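Local coordinates for choline kinase (Cryptosporidium parvum, PDB 3MES), which binds ADP and magnesium and probably phosphorylates choline, and perhaps ethanolamine, as a member of the choline/ethanolamine kinase family, at residues B[56-61]-B[105-110]; B[76-81]-B[86-91]; B[125-130]-B[137-142]; B[148-153]-B[280-285]. All blocks are in the same frame, centred on the assembly; numbering follows the deposited sequence.

Contact 1 of 4, residues B[56-61]-B[105-110]. With ADP (adenosine-5'-diphosphate), chain I.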
# COMPACT_ATOMS: atom_id res chain seq x y z
N GLY B 56 0.53 6.05 36.58
CA GLY B 56 -0.70 5.68 37.28
C GLY B 56 -1.90 5.74 36.35
O GLY B 56 -2.73 4.84 36.35
N ILE B 57 -1.97 6.80 35.56
CA ILE B 57 -3.06 6.97 34.60
C ILE B 57 -3.05 5.88 33.54
O ILE B 57 -4.11 5.44 33.08
CB ILE B 57 -2.98 8.35 33.92
CG1 ILE B 57 -3.36 9.45 34.92
CG2 ILE B 57 -3.89 8.40 32.69
CD1 ILE B 57 -3.19 10.86 34.39
N CYS B 58 -1.86 5.43 33.16
CA CYS B 58 -1.71 4.40 32.13
C CYS B 58 -2.12 3.01 32.62
O CYS B 58 -2.87 2.30 31.94
CB CYS B 58 -0.28 4.38 31.58
SG CYS B 58 0.14 5.77 30.50
N ARG B 59 -1.62 2.61 33.78
CA ARG B 59 -1.90 1.27 34.30
C ARG B 59 -3.39 1.11 34.59
O ARG B 59 -3.92 0.01 34.57
CB ARG B 59 -1.09 0.96 35.56
CG ARG B 59 0.14 1.83 35.74
CD ARG B 59 1.35 1.01 36.17
NE ARG B 59 1.02 -0.20 36.91
CZ ARG B 59 0.81 -0.25 38.23
NH1 ARG B 59 0.89 0.85 38.96
NH2 ARG B 59 0.53 -1.41 38.80
N LYS B 60 -4.05 2.23 34.85
CA LYS B 60 -5.46 2.22 35.25
C LYS B 60 -6.40 2.13 34.05
O LYS B 60 -7.51 1.61 34.16
CB LYS B 60 -5.78 3.46 36.08
CG LYS B 60 -7.24 3.59 36.46
CD LYS B 60 -7.48 4.81 37.33
CE LYS B 60 -8.92 4.87 37.82
NZ LYS B 60 -9.12 5.97 38.81
N ASN B 61 -5.95 2.64 32.91
CA ASN B 61 -6.83 2.79 31.75
C ASN B 61 -6.44 1.94 30.55
O ASN B 61 -7.27 1.67 29.68
CB ASN B 61 -6.91 4.27 31.35
CG ASN B 61 -7.54 5.12 32.44
OD1 ASN B 61 -8.76 5.14 32.61
ND2 ASN B 61 -6.70 5.85 33.18
N ILE B 105 2.46 3.28 23.92
CA ILE B 105 1.35 4.19 23.69
C ILE B 105 1.85 5.63 23.58
O ILE B 105 2.99 5.93 23.93
CB ILE B 105 0.27 4.10 24.79
CG1 ILE B 105 0.79 4.62 26.13
CG2 ILE B 105 -0.26 2.68 24.91
CD1 ILE B 105 0.83 6.14 26.22
N LEU B 106 0.98 6.50 23.08
CA LEU B 106 1.30 7.92 22.94
C LEU B 106 0.46 8.71 23.93
O LEU B 106 -0.76 8.75 23.83
CB LEU B 106 1.02 8.38 21.51
CG LEU B 106 1.45 9.78 21.07
CD1 LEU B 106 0.56 10.85 21.68
CD2 LEU B 106 2.92 10.02 21.41
N PHE B 107 1.12 9.33 24.91
CA PHE B 107 0.42 10.09 25.94
C PHE B 107 0.39 11.57 25.56
O PHE B 107 1.43 12.23 25.54
CB PHE B 107 1.10 9.91 27.30
CG PHE B 107 0.21 10.24 28.47
CD1 PHE B 107 -0.42 9.24 29.18
CD2 PHE B 107 0.02 11.56 28.86
CE1 PHE B 107 -1.24 9.54 30.26
CE2 PHE B 107 -0.80 11.86 29.93
CZ PHE B 107 -1.42 10.85 30.63
N ARG B 108 -0.80 12.08 25.28
CA ARG B 108 -0.94 13.45 24.81
C ARG B 108 -1.62 14.35 25.85
O ARG B 108 -2.74 14.09 26.27
CB ARG B 108 -1.74 13.48 23.50
CG ARG B 108 -2.02 14.88 22.97
CD ARG B 108 -2.88 14.83 21.72
NE ARG B 108 -2.19 14.20 20.59
CZ ARG B 108 -1.39 14.86 19.75
NH1 ARG B 108 -1.18 16.16 19.91
NH2 ARG B 108 -0.81 14.21 18.75
N ILE B 109 -0.92 15.40 26.26
CA ILE B 109 -1.49 16.40 27.15
C ILE B 109 -1.70 17.72 26.40
O ILE B 109 -0.76 18.29 25.86
CB ILE B 109 -0.59 16.64 28.38
CG1 ILE B 109 -0.33 15.32 29.11
CG2 ILE B 109 -1.23 17.65 29.32
CD1 ILE B 109 0.39 15.48 30.43
N TYR B 110 -2.94 18.18 26.37
CA TYR B 110 -3.29 19.37 25.59
C TYR B 110 -2.67 20.64 26.15
O TYR B 110 -2.94 21.04 27.28
CB TYR B 110 -4.81 19.53 25.51
CG TYR B 110 -5.53 18.31 24.97
CD1 TYR B 110 -5.11 17.69 23.81
CD2 TYR B 110 -6.64 17.80 25.63
CE1 TYR B 110 -5.76 16.57 23.32
CE2 TYR B 110 -7.30 16.68 25.15
CZ TYR B 110 -6.86 16.08 23.99
OH TYR B 110 -7.51 14.97 23.50
PB ADP I . 1.44 18.99 18.15
O1B ADP I . 2.12 19.64 19.33
O2B ADP I . 0.01 18.57 18.40
O3B ADP I . 1.67 19.71 16.84
PA ADP I . 1.98 16.56 16.79
O1A ADP I . 2.07 17.30 15.47
O2A ADP I . 0.78 15.72 17.11
O3A ADP I . 2.22 17.60 18.00
O5' ADP I . 3.30 15.66 16.93
C5' ADP I . 3.30 14.30 16.51
C4' ADP I . 4.74 13.90 16.27
O4' ADP I . 5.15 13.01 17.31
C3' ADP I . 4.86 13.15 14.96
O3' ADP I . 5.79 13.82 14.10
C2' ADP I . 5.38 11.77 15.32
O2' ADP I . 6.77 11.70 15.03
C1' ADP I . 5.15 11.67 16.82
N9 ADP I . 3.81 11.09 17.08
C8 ADP I . 2.69 11.79 17.36
N7 ADP I . 1.63 10.97 17.55
C5 ADP I . 2.07 9.71 17.38
C6 ADP I . 1.47 8.35 17.43
N6 ADP I . 0.15 8.19 17.71
N1 ADP I . 2.27 7.30 17.19
C2 ADP I . 3.58 7.46 16.91
N3 ADP I . 4.20 8.65 16.85
C4 ADP I . 3.51 9.79 17.07

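Contact 2 of 4, residues B[76-81]-B[86-91]. With ADP (adenosine-5'-diphosphate), chain I.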
# COMPACT_ATOMS: atom_id res chain seq x y z
N LYS B 76 9.04 8.64 28.21
CA LYS B 76 10.04 9.47 27.56
C LYS B 76 9.37 10.55 26.71
O LYS B 76 8.71 10.26 25.72
CB LYS B 76 11.00 8.61 26.72
CG LYS B 76 10.96 8.88 25.23
CD LYS B 76 11.87 10.04 24.87
CE LYS B 76 11.84 10.33 23.37
NZ LYS B 76 12.56 9.30 22.58
N GLN B 77 9.54 11.80 27.13
CA GLN B 77 8.92 12.92 26.43
C GLN B 77 9.62 13.24 25.12
O GLN B 77 10.84 13.32 25.05
CB GLN B 77 8.90 14.17 27.32
CG GLN B 77 8.29 15.39 26.66
CD GLN B 77 8.01 16.50 27.64
OE1 GLN B 77 8.53 16.51 28.75
NE2 GLN B 77 7.18 17.46 27.23
N ILE B 78 8.82 13.41 24.07
CA ILE B 78 9.34 13.82 22.77
C ILE B 78 8.94 15.27 22.52
O ILE B 78 7.87 15.70 22.92
CB ILE B 78 8.80 12.93 21.63
CG1 ILE B 78 7.28 13.02 21.55
CG2 ILE B 78 9.24 11.49 21.83
CD1 ILE B 78 6.67 12.18 20.45
N PHE B 79 9.82 16.01 21.85
CA PHE B 79 9.60 17.44 21.67
C PHE B 79 9.54 17.82 20.20
O PHE B 79 9.86 18.95 19.82
CB PHE B 79 10.70 18.24 22.38
CG PHE B 79 10.86 17.87 23.83
CD1 PHE B 79 10.19 18.58 24.82
CD2 PHE B 79 11.67 16.81 24.21
CE1 PHE B 79 10.33 18.25 26.16
CE2 PHE B 79 11.82 16.47 25.55
CZ PHE B 79 11.15 17.19 26.52
N SER B 80 9.12 16.88 19.37
CA SER B 80 8.98 17.12 17.94
C SER B 80 7.67 17.85 17.65
O SER B 80 7.43 18.28 16.52
CB SER B 80 9.03 15.81 17.16
OG SER B 80 9.12 16.05 15.77
N GLY B 81 6.82 17.98 18.67
CA GLY B 81 5.53 18.64 18.53
C GLY B 81 5.63 20.15 18.60
O GLY B 81 6.72 20.70 18.76
N LEU B 86 3.93 15.65 24.54
CA LEU B 86 3.82 14.28 24.07
C LEU B 86 4.81 13.37 24.78
O LEU B 86 5.96 13.75 25.03
CB LEU B 86 4.04 14.22 22.55
CG LEU B 86 3.13 15.10 21.69
CD1 LEU B 86 3.37 14.84 20.21
CD2 LEU B 86 1.66 14.89 22.05
N PHE B 87 4.36 12.17 25.10
CA PHE B 87 5.22 11.18 25.74
C PHE B 87 5.01 9.83 25.09
O PHE B 87 3.89 9.43 24.80
CB PHE B 87 4.89 11.07 27.24
CG PHE B 87 4.98 12.38 27.98
CD1 PHE B 87 6.16 12.77 28.59
CD2 PHE B 87 3.87 13.20 28.08
CE1 PHE B 87 6.24 13.96 29.28
CE2 PHE B 87 3.94 14.40 28.77
CZ PHE B 87 5.13 14.78 29.37
N VAL B 88 6.11 9.11 24.86
CA VAL B 88 6.02 7.73 24.44
C VAL B 88 6.19 6.85 25.67
O VAL B 88 7.25 6.85 26.30
CB VAL B 88 7.07 7.37 23.39
CG1 VAL B 88 6.80 5.98 22.83
CG2 VAL B 88 7.07 8.40 22.27
N VAL B 89 5.14 6.12 26.02
CA VAL B 89 5.17 5.25 27.19
C VAL B 89 5.27 3.80 26.77
O VAL B 89 4.33 3.24 26.20
CB VAL B 89 3.92 5.45 28.07
CG1 VAL B 89 4.04 4.63 29.35
CG2 VAL B 89 3.72 6.93 28.39
N SER B 90 6.41 3.18 27.04
CA SER B 90 6.66 1.82 26.59
C SER B 90 6.81 0.84 27.75
O SER B 90 7.13 1.23 28.87
CB SER B 90 7.93 1.77 25.73
OG SER B 90 7.88 2.72 24.68
N ILE B 91 6.57 -0.43 27.46
CA ILE B 91 6.90 -1.51 28.38
C ILE B 91 8.24 -2.08 27.94
O ILE B 91 8.37 -2.57 26.82
CB ILE B 91 5.83 -2.62 28.36
CG1 ILE B 91 4.45 -2.04 28.70
CG2 ILE B 91 6.20 -3.72 29.34
CD1 ILE B 91 4.39 -1.34 30.04
PB ADP I . 1.44 18.99 18.15
O1B ADP I . 2.12 19.64 19.33
O2B ADP I . 0.01 18.57 18.40
O3B ADP I . 1.67 19.71 16.84
PA ADP I . 1.98 16.56 16.79
O1A ADP I . 2.07 17.30 15.47
O2A ADP I . 0.78 15.72 17.11
O3A ADP I . 2.22 17.60 18.00
O5' ADP I . 3.30 15.66 16.93
C5' ADP I . 3.30 14.30 16.51
C4' ADP I . 4.74 13.90 16.27
O4' ADP I . 5.15 13.01 17.31
C3' ADP I . 4.86 13.15 14.96
O3' ADP I . 5.79 13.82 14.10
C2' ADP I . 5.38 11.77 15.32
O2' ADP I . 6.77 11.70 15.03
C1' ADP I . 5.15 11.67 16.82
N9 ADP I . 3.81 11.09 17.08
C8 ADP I . 2.69 11.79 17.36
N7 ADP I . 1.63 10.97 17.55
C5 ADP I . 2.07 9.71 17.38
C6 ADP I . 1.47 8.35 17.43
N6 ADP I . 0.15 8.19 17.71
N1 ADP I . 2.27 7.30 17.19
C2 ADP I . 3.58 7.46 16.91
N3 ADP I . 4.20 8.65 16.85
C4 ADP I . 3.51 9.79 17.07
O HOH W 1 6.53 17.13 24.73

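Contact 3 of 4, residues B[125-130]-B[137-142]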
# COMPACT_ATOMS: atom_id res chain seq x y z
N ASP B 125 -13.17 16.99 18.09
CA ASP B 125 -14.37 16.33 17.61
C ASP B 125 -14.07 15.52 16.35
O ASP B 125 -14.52 14.39 16.22
CB ASP B 125 -15.46 17.37 17.32
CG ASP B 125 -16.78 16.74 16.95
OD1 ASP B 125 -17.05 15.61 17.40
OD2 ASP B 125 -17.56 17.38 16.21
N VAL B 126 -13.31 16.12 15.44
CA VAL B 126 -12.95 15.46 14.19
C VAL B 126 -12.02 14.27 14.42
O VAL B 126 -12.20 13.21 13.83
CB VAL B 126 -12.29 16.44 13.20
CG1 VAL B 126 -11.65 15.68 12.05
CG2 VAL B 126 -13.30 17.46 12.69
N PHE B 127 -11.02 14.47 15.28
CA PHE B 127 -10.07 13.41 15.57
C PHE B 127 -10.74 12.16 16.15
O PHE B 127 -10.42 11.04 15.76
CB PHE B 127 -8.97 13.90 16.52
CG PHE B 127 -7.90 12.88 16.79
CD1 PHE B 127 -6.88 12.67 15.87
CD2 PHE B 127 -7.91 12.13 17.95
CE1 PHE B 127 -5.89 11.73 16.11
CE2 PHE B 127 -6.93 11.19 18.20
CZ PHE B 127 -5.92 10.99 17.28
N ARG B 128 -11.67 12.36 17.08
CA ARG B 128 -12.36 11.24 17.72
C ARG B 128 -13.11 10.39 16.70
O ARG B 128 -13.16 9.16 16.82
CB ARG B 128 -13.30 11.72 18.83
CG ARG B 128 -12.58 12.04 20.13
CD ARG B 128 -13.56 12.15 21.29
NE ARG B 128 -14.22 13.45 21.34
CZ ARG B 128 -14.00 14.36 22.28
NH1 ARG B 128 -14.64 15.52 22.25
NH2 ARG B 128 -13.13 14.12 23.25
N TYR B 129 -13.70 11.04 15.70
CA TYR B 129 -14.39 10.32 14.64
C TYR B 129 -13.41 9.50 13.82
O TYR B 129 -13.57 8.29 13.66
CB TYR B 129 -15.15 11.30 13.73
CG TYR B 129 -15.80 10.63 12.54
CD1 TYR B 129 -16.83 9.71 12.72
CD2 TYR B 129 -15.38 10.91 11.25
CE1 TYR B 129 -17.42 9.10 11.64
CE2 TYR B 129 -15.98 10.30 10.16
CZ TYR B 129 -17.00 9.39 10.36
OH TYR B 129 -17.59 8.78 9.28
N LEU B 130 -12.38 10.17 13.30
CA LEU B 130 -11.36 9.51 12.51
C LEU B 130 -10.75 8.35 13.28
O LEU B 130 -10.42 7.31 12.71
CB LEU B 130 -10.27 10.52 12.11
CG LEU B 130 -10.77 11.68 11.25
CD1 LEU B 130 -9.65 12.67 10.97
CD2 LEU B 130 -11.37 11.16 9.95
N PRO B 137 -4.97 7.24 14.68
CA PRO B 137 -4.53 6.34 15.74
C PRO B 137 -5.65 6.08 16.74
O PRO B 137 -6.39 6.99 17.09
CB PRO B 137 -3.39 7.11 16.41
CG PRO B 137 -2.88 8.02 15.34
CD PRO B 137 -4.08 8.41 14.53
N ASN B 138 -5.78 4.83 17.18
CA ASN B 138 -6.83 4.46 18.12
C ASN B 138 -6.73 5.20 19.45
O ASN B 138 -5.63 5.41 19.98
CB ASN B 138 -6.81 2.95 18.37
CG ASN B 138 -8.06 2.46 19.08
OD1 ASN B 138 -8.00 1.57 19.92
ND2 ASN B 138 -9.20 3.06 18.74
N ILE B 139 -7.88 5.61 19.99
CA ILE B 139 -7.93 6.23 21.31
C ILE B 139 -8.18 5.17 22.36
O ILE B 139 -9.19 4.46 22.32
CB ILE B 139 -9.06 7.28 21.40
CG1 ILE B 139 -8.77 8.49 20.51
CG2 ILE B 139 -9.25 7.74 22.84
CD1 ILE B 139 -9.90 9.49 20.47
N ILE B 140 -7.26 5.05 23.31
CA ILE B 140 -7.39 4.06 24.37
C ILE B 140 -8.08 4.65 25.60
O ILE B 140 -8.88 3.99 26.26
CB ILE B 140 -6.02 3.48 24.76
CG1 ILE B 140 -5.37 2.81 23.55
CG2 ILE B 140 -6.16 2.49 25.91
CD1 ILE B 140 -3.92 2.46 23.74
N ALA B 141 -7.77 5.91 25.89
CA ALA B 141 -8.42 6.63 26.98
C ALA B 141 -8.56 8.10 26.60
O ALA B 141 -7.64 8.71 26.05
CB ALA B 141 -7.63 6.49 28.27
N ASP B 142 -9.73 8.67 26.91
CA ASP B 142 -10.05 10.03 26.48
C ASP B 142 -10.59 10.88 27.63
O ASP B 142 -11.69 10.65 28.12
CB ASP B 142 -11.08 9.97 25.34
CG ASP B 142 -11.47 11.35 24.83
OD1 ASP B 142 -11.16 12.35 25.52
OD2 ASP B 142 -12.08 11.44 23.75

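Contact 4 of 4, residues B[148-153]-B[280-285]. With ADP (adenosine-5'-diphosphate), chain I; PT3 (N-propyl-tartramic acid), chain L.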
# COMPACT_ATOMS: atom_id res chain seq x y z
N ILE B 148 -4.96 9.04 25.73
CA ILE B 148 -4.00 7.98 25.48
C ILE B 148 -4.25 7.39 24.09
O ILE B 148 -5.34 6.88 23.82
CB ILE B 148 -4.11 6.85 26.53
CG1 ILE B 148 -3.89 7.41 27.93
CG2 ILE B 148 -3.12 5.74 26.23
CD1 ILE B 148 -4.04 6.37 29.03
N GLU B 149 -3.26 7.48 23.22
CA GLU B 149 -3.39 6.99 21.86
C GLU B 149 -2.56 5.75 21.61
O GLU B 149 -1.57 5.50 22.30
CB GLU B 149 -2.96 8.06 20.85
CG GLU B 149 -3.68 9.38 20.95
CD GLU B 149 -3.16 10.38 19.94
OE1 GLU B 149 -2.41 9.96 19.03
OE2 GLU B 149 -3.49 11.58 20.06
N GLU B 150 -2.97 4.98 20.61
CA GLU B 150 -2.15 3.90 20.08
C GLU B 150 -0.86 4.49 19.52
O GLU B 150 -0.90 5.48 18.77
CB GLU B 150 -2.91 3.17 18.98
CG GLU B 150 -2.04 2.35 18.05
CD GLU B 150 -2.82 1.80 16.87
OE1 GLU B 150 -3.90 2.35 16.55
OE2 GLU B 150 -2.34 0.83 16.25
N PHE B 151 0.28 3.92 19.88
CA PHE B 151 1.54 4.39 19.34
C PHE B 151 1.81 3.75 17.98
O PHE B 151 2.06 2.55 17.88
CB PHE B 151 2.70 4.12 20.29
CG PHE B 151 4.03 4.61 19.78
CD1 PHE B 151 4.41 5.93 19.96
CD2 PHE B 151 4.89 3.76 19.10
CE1 PHE B 151 5.62 6.39 19.49
CE2 PHE B 151 6.10 4.21 18.62
CZ PHE B 151 6.47 5.53 18.82
N ILE B 152 1.76 4.57 16.93
CA ILE B 152 2.10 4.12 15.59
C ILE B 152 3.61 4.03 15.45
O ILE B 152 4.29 5.03 15.26
CB ILE B 152 1.57 5.11 14.53
CG1 ILE B 152 0.07 5.34 14.72
CG2 ILE B 152 1.89 4.61 13.12
CD1 ILE B 152 -0.75 4.07 14.88
N ASP B 153 4.14 2.81 15.55
CA ASP B 153 5.59 2.64 15.52
C ASP B 153 6.10 2.39 14.11
O ASP B 153 5.90 1.33 13.53
CB ASP B 153 6.04 1.51 16.47
CG ASP B 153 5.64 0.14 15.97
OD1 ASP B 153 4.50 -0.01 15.48
OD2 ASP B 153 6.47 -0.79 16.06
N ASN B 280 2.54 -1.21 6.02
CA ASN B 280 1.92 -0.07 5.35
C ASN B 280 2.42 1.29 5.82
O ASN B 280 3.17 1.39 6.80
CB ASN B 280 0.40 -0.14 5.48
CG ASN B 280 -0.07 -0.12 6.92
OD1 ASN B 280 -0.66 0.85 7.38
ND2 ASN B 280 0.21 -1.20 7.64
N ILE B 281 2.00 2.32 5.11
CA ILE B 281 2.25 3.70 5.52
C ILE B 281 0.99 4.23 6.19
O ILE B 281 -0.12 4.00 5.71
CB ILE B 281 2.59 4.59 4.31
CG1 ILE B 281 3.71 3.96 3.48
CG2 ILE B 281 2.98 5.98 4.77
CD1 ILE B 281 4.02 4.71 2.20
N ARG B 282 1.16 4.95 7.29
CA ARG B 282 0.01 5.50 8.00
C ARG B 282 0.08 7.02 8.11
O ARG B 282 1.16 7.59 8.25
CB ARG B 282 -0.14 4.87 9.38
CG ARG B 282 -0.36 3.37 9.33
CD ARG B 282 -1.22 2.92 10.50
NE ARG B 282 -2.55 3.50 10.45
CZ ARG B 282 -3.48 3.30 11.39
NH1 ARG B 282 -3.20 2.53 12.43
NH2 ARG B 282 -4.67 3.87 11.28
N MET B 283 -1.08 7.66 8.06
CA MET B 283 -1.17 9.11 8.17
C MET B 283 -1.38 9.52 9.63
O MET B 283 -2.09 8.85 10.37
CB MET B 283 -2.34 9.64 7.33
CG MET B 283 -2.27 9.27 5.85
SD MET B 283 -3.77 9.74 4.96
CE MET B 283 -4.99 8.72 5.78
N ILE B 284 -0.74 10.61 10.02
CA ILE B 284 -0.96 11.18 11.35
C ILE B 284 -1.13 12.70 11.27
O ILE B 284 -1.05 13.29 10.19
CB ILE B 284 0.18 10.85 12.32
CG1 ILE B 284 1.53 11.30 11.75
CG2 ILE B 284 0.21 9.36 12.63
CD1 ILE B 284 2.66 11.31 12.76
N ASP B 285 -1.38 13.32 12.42
CA ASP B 285 -1.51 14.77 12.50
C ASP B 285 -2.67 15.28 11.65
O ASP B 285 -2.47 15.79 10.54
CB ASP B 285 -0.21 15.45 12.08
CG ASP B 285 -0.16 16.91 12.48
OD1 ASP B 285 0.72 17.64 11.97
OD2 ASP B 285 -1.00 17.34 13.30
PB ADP I . 1.44 18.99 18.15
O1B ADP I . 2.12 19.64 19.33
O2B ADP I . 0.01 18.57 18.40
O3B ADP I . 1.67 19.71 16.84
PA ADP I . 1.98 16.56 16.79
O1A ADP I . 2.07 17.30 15.47
O2A ADP I . 0.78 15.72 17.11
O3A ADP I . 2.22 17.60 18.00
O5' ADP I . 3.30 15.66 16.93
C5' ADP I . 3.30 14.30 16.51
C4' ADP I . 4.74 13.90 16.27
O4' ADP I . 5.15 13.01 17.31
C3' ADP I . 4.86 13.15 14.96
O3' ADP I . 5.79 13.82 14.10
C2' ADP I . 5.38 11.77 15.32
O2' ADP I . 6.77 11.70 15.03
C1' ADP I . 5.15 11.67 16.82
N9 ADP I . 3.81 11.09 17.08
C8 ADP I . 2.69 11.79 17.36
N7 ADP I . 1.63 10.97 17.55
C5 ADP I . 2.07 9.71 17.38
C6 ADP I . 1.47 8.35 17.43
N6 ADP I . 0.15 8.19 17.71
N1 ADP I . 2.27 7.30 17.19
C2 ADP I . 3.58 7.46 16.91
N3 ADP I . 4.20 8.65 16.85
C4 ADP I . 3.51 9.79 17.07
O1 PT3 L . 1.48 19.42 13.09
O11 PT3 L . 1.64 21.33 14.25
C1 PT3 L . 2.06 20.47 13.44
C2 PT3 L . 3.42 20.74 12.81
O2 PT3 L . 4.02 21.91 13.35
C3 PT3 L . 3.21 20.90 11.30
O3 PT3 L . 3.67 22.18 10.88
C4 PT3 L . 3.97 19.79 10.60
O41 PT3 L . 3.54 19.28 9.58
N4 PT3 L . 5.10 19.44 11.21
C41 PT3 L . 5.97 18.37 10.69
C42 PT3 L . 7.35 18.46 11.34
C43 PT3 L . 8.43 18.67 10.27

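Contact 1 of 4, residues B[56-61]-B[105-110]
Ile57 and Cys58, on helix 51-61, press against the ring of Phe107 on strand 104-109. Ile57 brings its CG2 methyl to the rim of the ring, close to the ring plane, with CG2 3.8 Å from Phe107 CE1. The sulfur comes in obliquely beside it: Cys58 SG lies 3.8 Å from Phe107 CD1 and 73° off the ring normal, a sulfur-aromatic contact. Ile105 CD1 adds a looser touch on the same sulfur. The ring reaches the helix because Phe107 carries CG opposite its own backbone N (chi1 -160°), while Ile57 swings its CG2 branch the same way and meets the ring at about a right angle. Further out, Phe87 and Val89 of strand 85-91 and Ile148 of strand 146-150 pack round Phe107, and Trp65 packs on Cys58. Residues of strand 104-109 alternate, so Leu106 and Arg108 point to the other face, where ADP lies. Leu106 CG sits 3.7 Å from ADP N7. Arg108 NH2 gives a nearly straight bond to ADP O2A (2.7 Å, 174°), and its NH1 reaches ADP O2B at 3.1 Å; a salt bridge from its NE to Glu149 steadies the guanidinium. One strand therefore divides two chemistries: apolar packing with no hydrogen bond toward the helix, and on the nucleotide side a cation that probably offsets the charge of both phosphates.

Contact 2 of 4, residues B[76-81]-B[86-91]
Gln77 and Phe87 face each other as a non-hydrogen-bonded pair in the antiparallel beta hairpin of strands 73-78 and 85-91, which covers ADP much as the nucleotide-binding hairpin does in kinase-like folds. Gln77 holds CG opposite its backbone N (chi1 179°) and runs out extended, its length passing the CD1, CE1 and CZ atoms of the Phe87 ring. The approach is oblique and close, with Gln77 CB 3.3 Å from Phe87 CE1, and the amide plane stands 40° from the ring plane. On the ADP side of the sheet, Ile78 adopts the less common chi1 of 61°, which places CG1 between its backbone N and carbonyl carbon and directs that branch over Leu86, where Ile78 CG1 meets Leu86 CB at 3.6 Å. The other branch, CG2, touches CG2 of Val88. Ile78 CD1 continues to the ribose, while Leu86 CD1 comes 3.4 Å from ADP O5', so the two side chains form an apolar wall beside the sugar and its link to the phosphates. Backbone bonds run both ways between Lys76 and Val88 and from Ile78 N to Leu86 O. Gly81, in the loop after the first strand, lies against the diphosphate. A water joins the strands: it accepts from Leu86 N and from Gln77 NE2, and donates to Ile78 O, the water oxygen lying 2.7 Å from that carbonyl oxygen.

Contact 3 of 4, residues B[125-130]-B[137-142]
Phe127 and Arg128, neighbours on helix 120-132, reach over to Pro137 and to strand 139-143, which follows it and is an edge strand of the five-stranded antiparallel sheet within this chain. That strand is broken by a classic beta bulge, in which Ile140 and Ala141 both face Ile148. The apolar part gathers around Phe127. Its CG lies opposite the backbone N, which carries the ring against both Pro137 and Ile139, one rim carbon to each: Phe127 CE1 is 4.1 Å from Pro137 CD, and Phe127 CE2 is 4.0 Å from Ile139 CG1. Ile139 also extends CD1 to the aliphatic part of Arg128, meeting its CG at 3.7 Å. Around this packing, Arg147 makes a cation-pi contact with the Phe127 ring, Glu149 touches the same ring, and Pro137 also borders ADP. The charged part is a salt bridge at the more exposed margin. A bend at chi3 (-81°) sets Arg128 NH2 beside Asp142. The two flat groups lie nearly coplanar, 21° apart. Asp142 OD2 accepts through its syn lone pair, and Arg128 NH2 donates almost in the guanidinium plane over 2.9 Å at 163°.

Contact 4 of 4, residues B[148-153]-B[280-285]
Ile152 and Arg282 make the closest touch across this sparse contact: Ile152 CD1 lies 3.8 Å from Arg282 NH1, the two side chains crossing at about a right angle. Tighter fitting surrounds the adenine. Ile152 N donates to ADP N1 at 2.8 Å. ADP N6 donates to Glu150 O at 3.1 Å. A weak further bond runs from the same amino group to Glu149 OE1. Phe151 sets one ring face against the base, ADP C2 standing 3.4 Å above its plane and offset toward the rim. This is the hinge of a kinase-like fold, where the chain leaving strand 146-150 for the larger, mainly helical lobe pairs its backbone with adenine. From segment 280-285, Ile284 packs on the ribose, its CD1 3.6 Å from ADP C3', and Asp285 continues toward the phosphates and the bound n-propyl-tartramic acid. Away from the nucleotide the contact is loose. Glu150 OE1 and Arg282 NH1 are 4.2 Å apart, beyond a salt bridge, with carboxylate and guanidinium planes turned 69° from each other. Bends at chi2 and chi3 (-149° and 63°) bring the guanidinium to this place. Each charge has another partner, Asn138 N for Glu150 OE1 and, weakly, Ile135 O for Arg282 NH2, while Asn279 of the second subunit packs against Arg282.

From the N terminus, helix 51-61 comes first, and contact 1 closes a long loop from it to strand 104-109. Contact 2, the hairpin of strands 73-78 and 85-91, is nested inside that loop, and backbone bonds join its second strand to strand 104-109. Contact 3 opens only after contact 1 has closed, its short loop tying helix 120-132 to the edge strand 139-143. Contact 4 follows in series and spans 126 residues, bringing the end of strand 146-150 back to the 281-283 region of the other lobe. Strand 146-150 lies between strands 104-109 and 139-143, linking contacts 1, 3 and 4. Contacts 1, 2 and 4 meet around ADP, which Pro137 of contact 3 also touches; no two contacts cross.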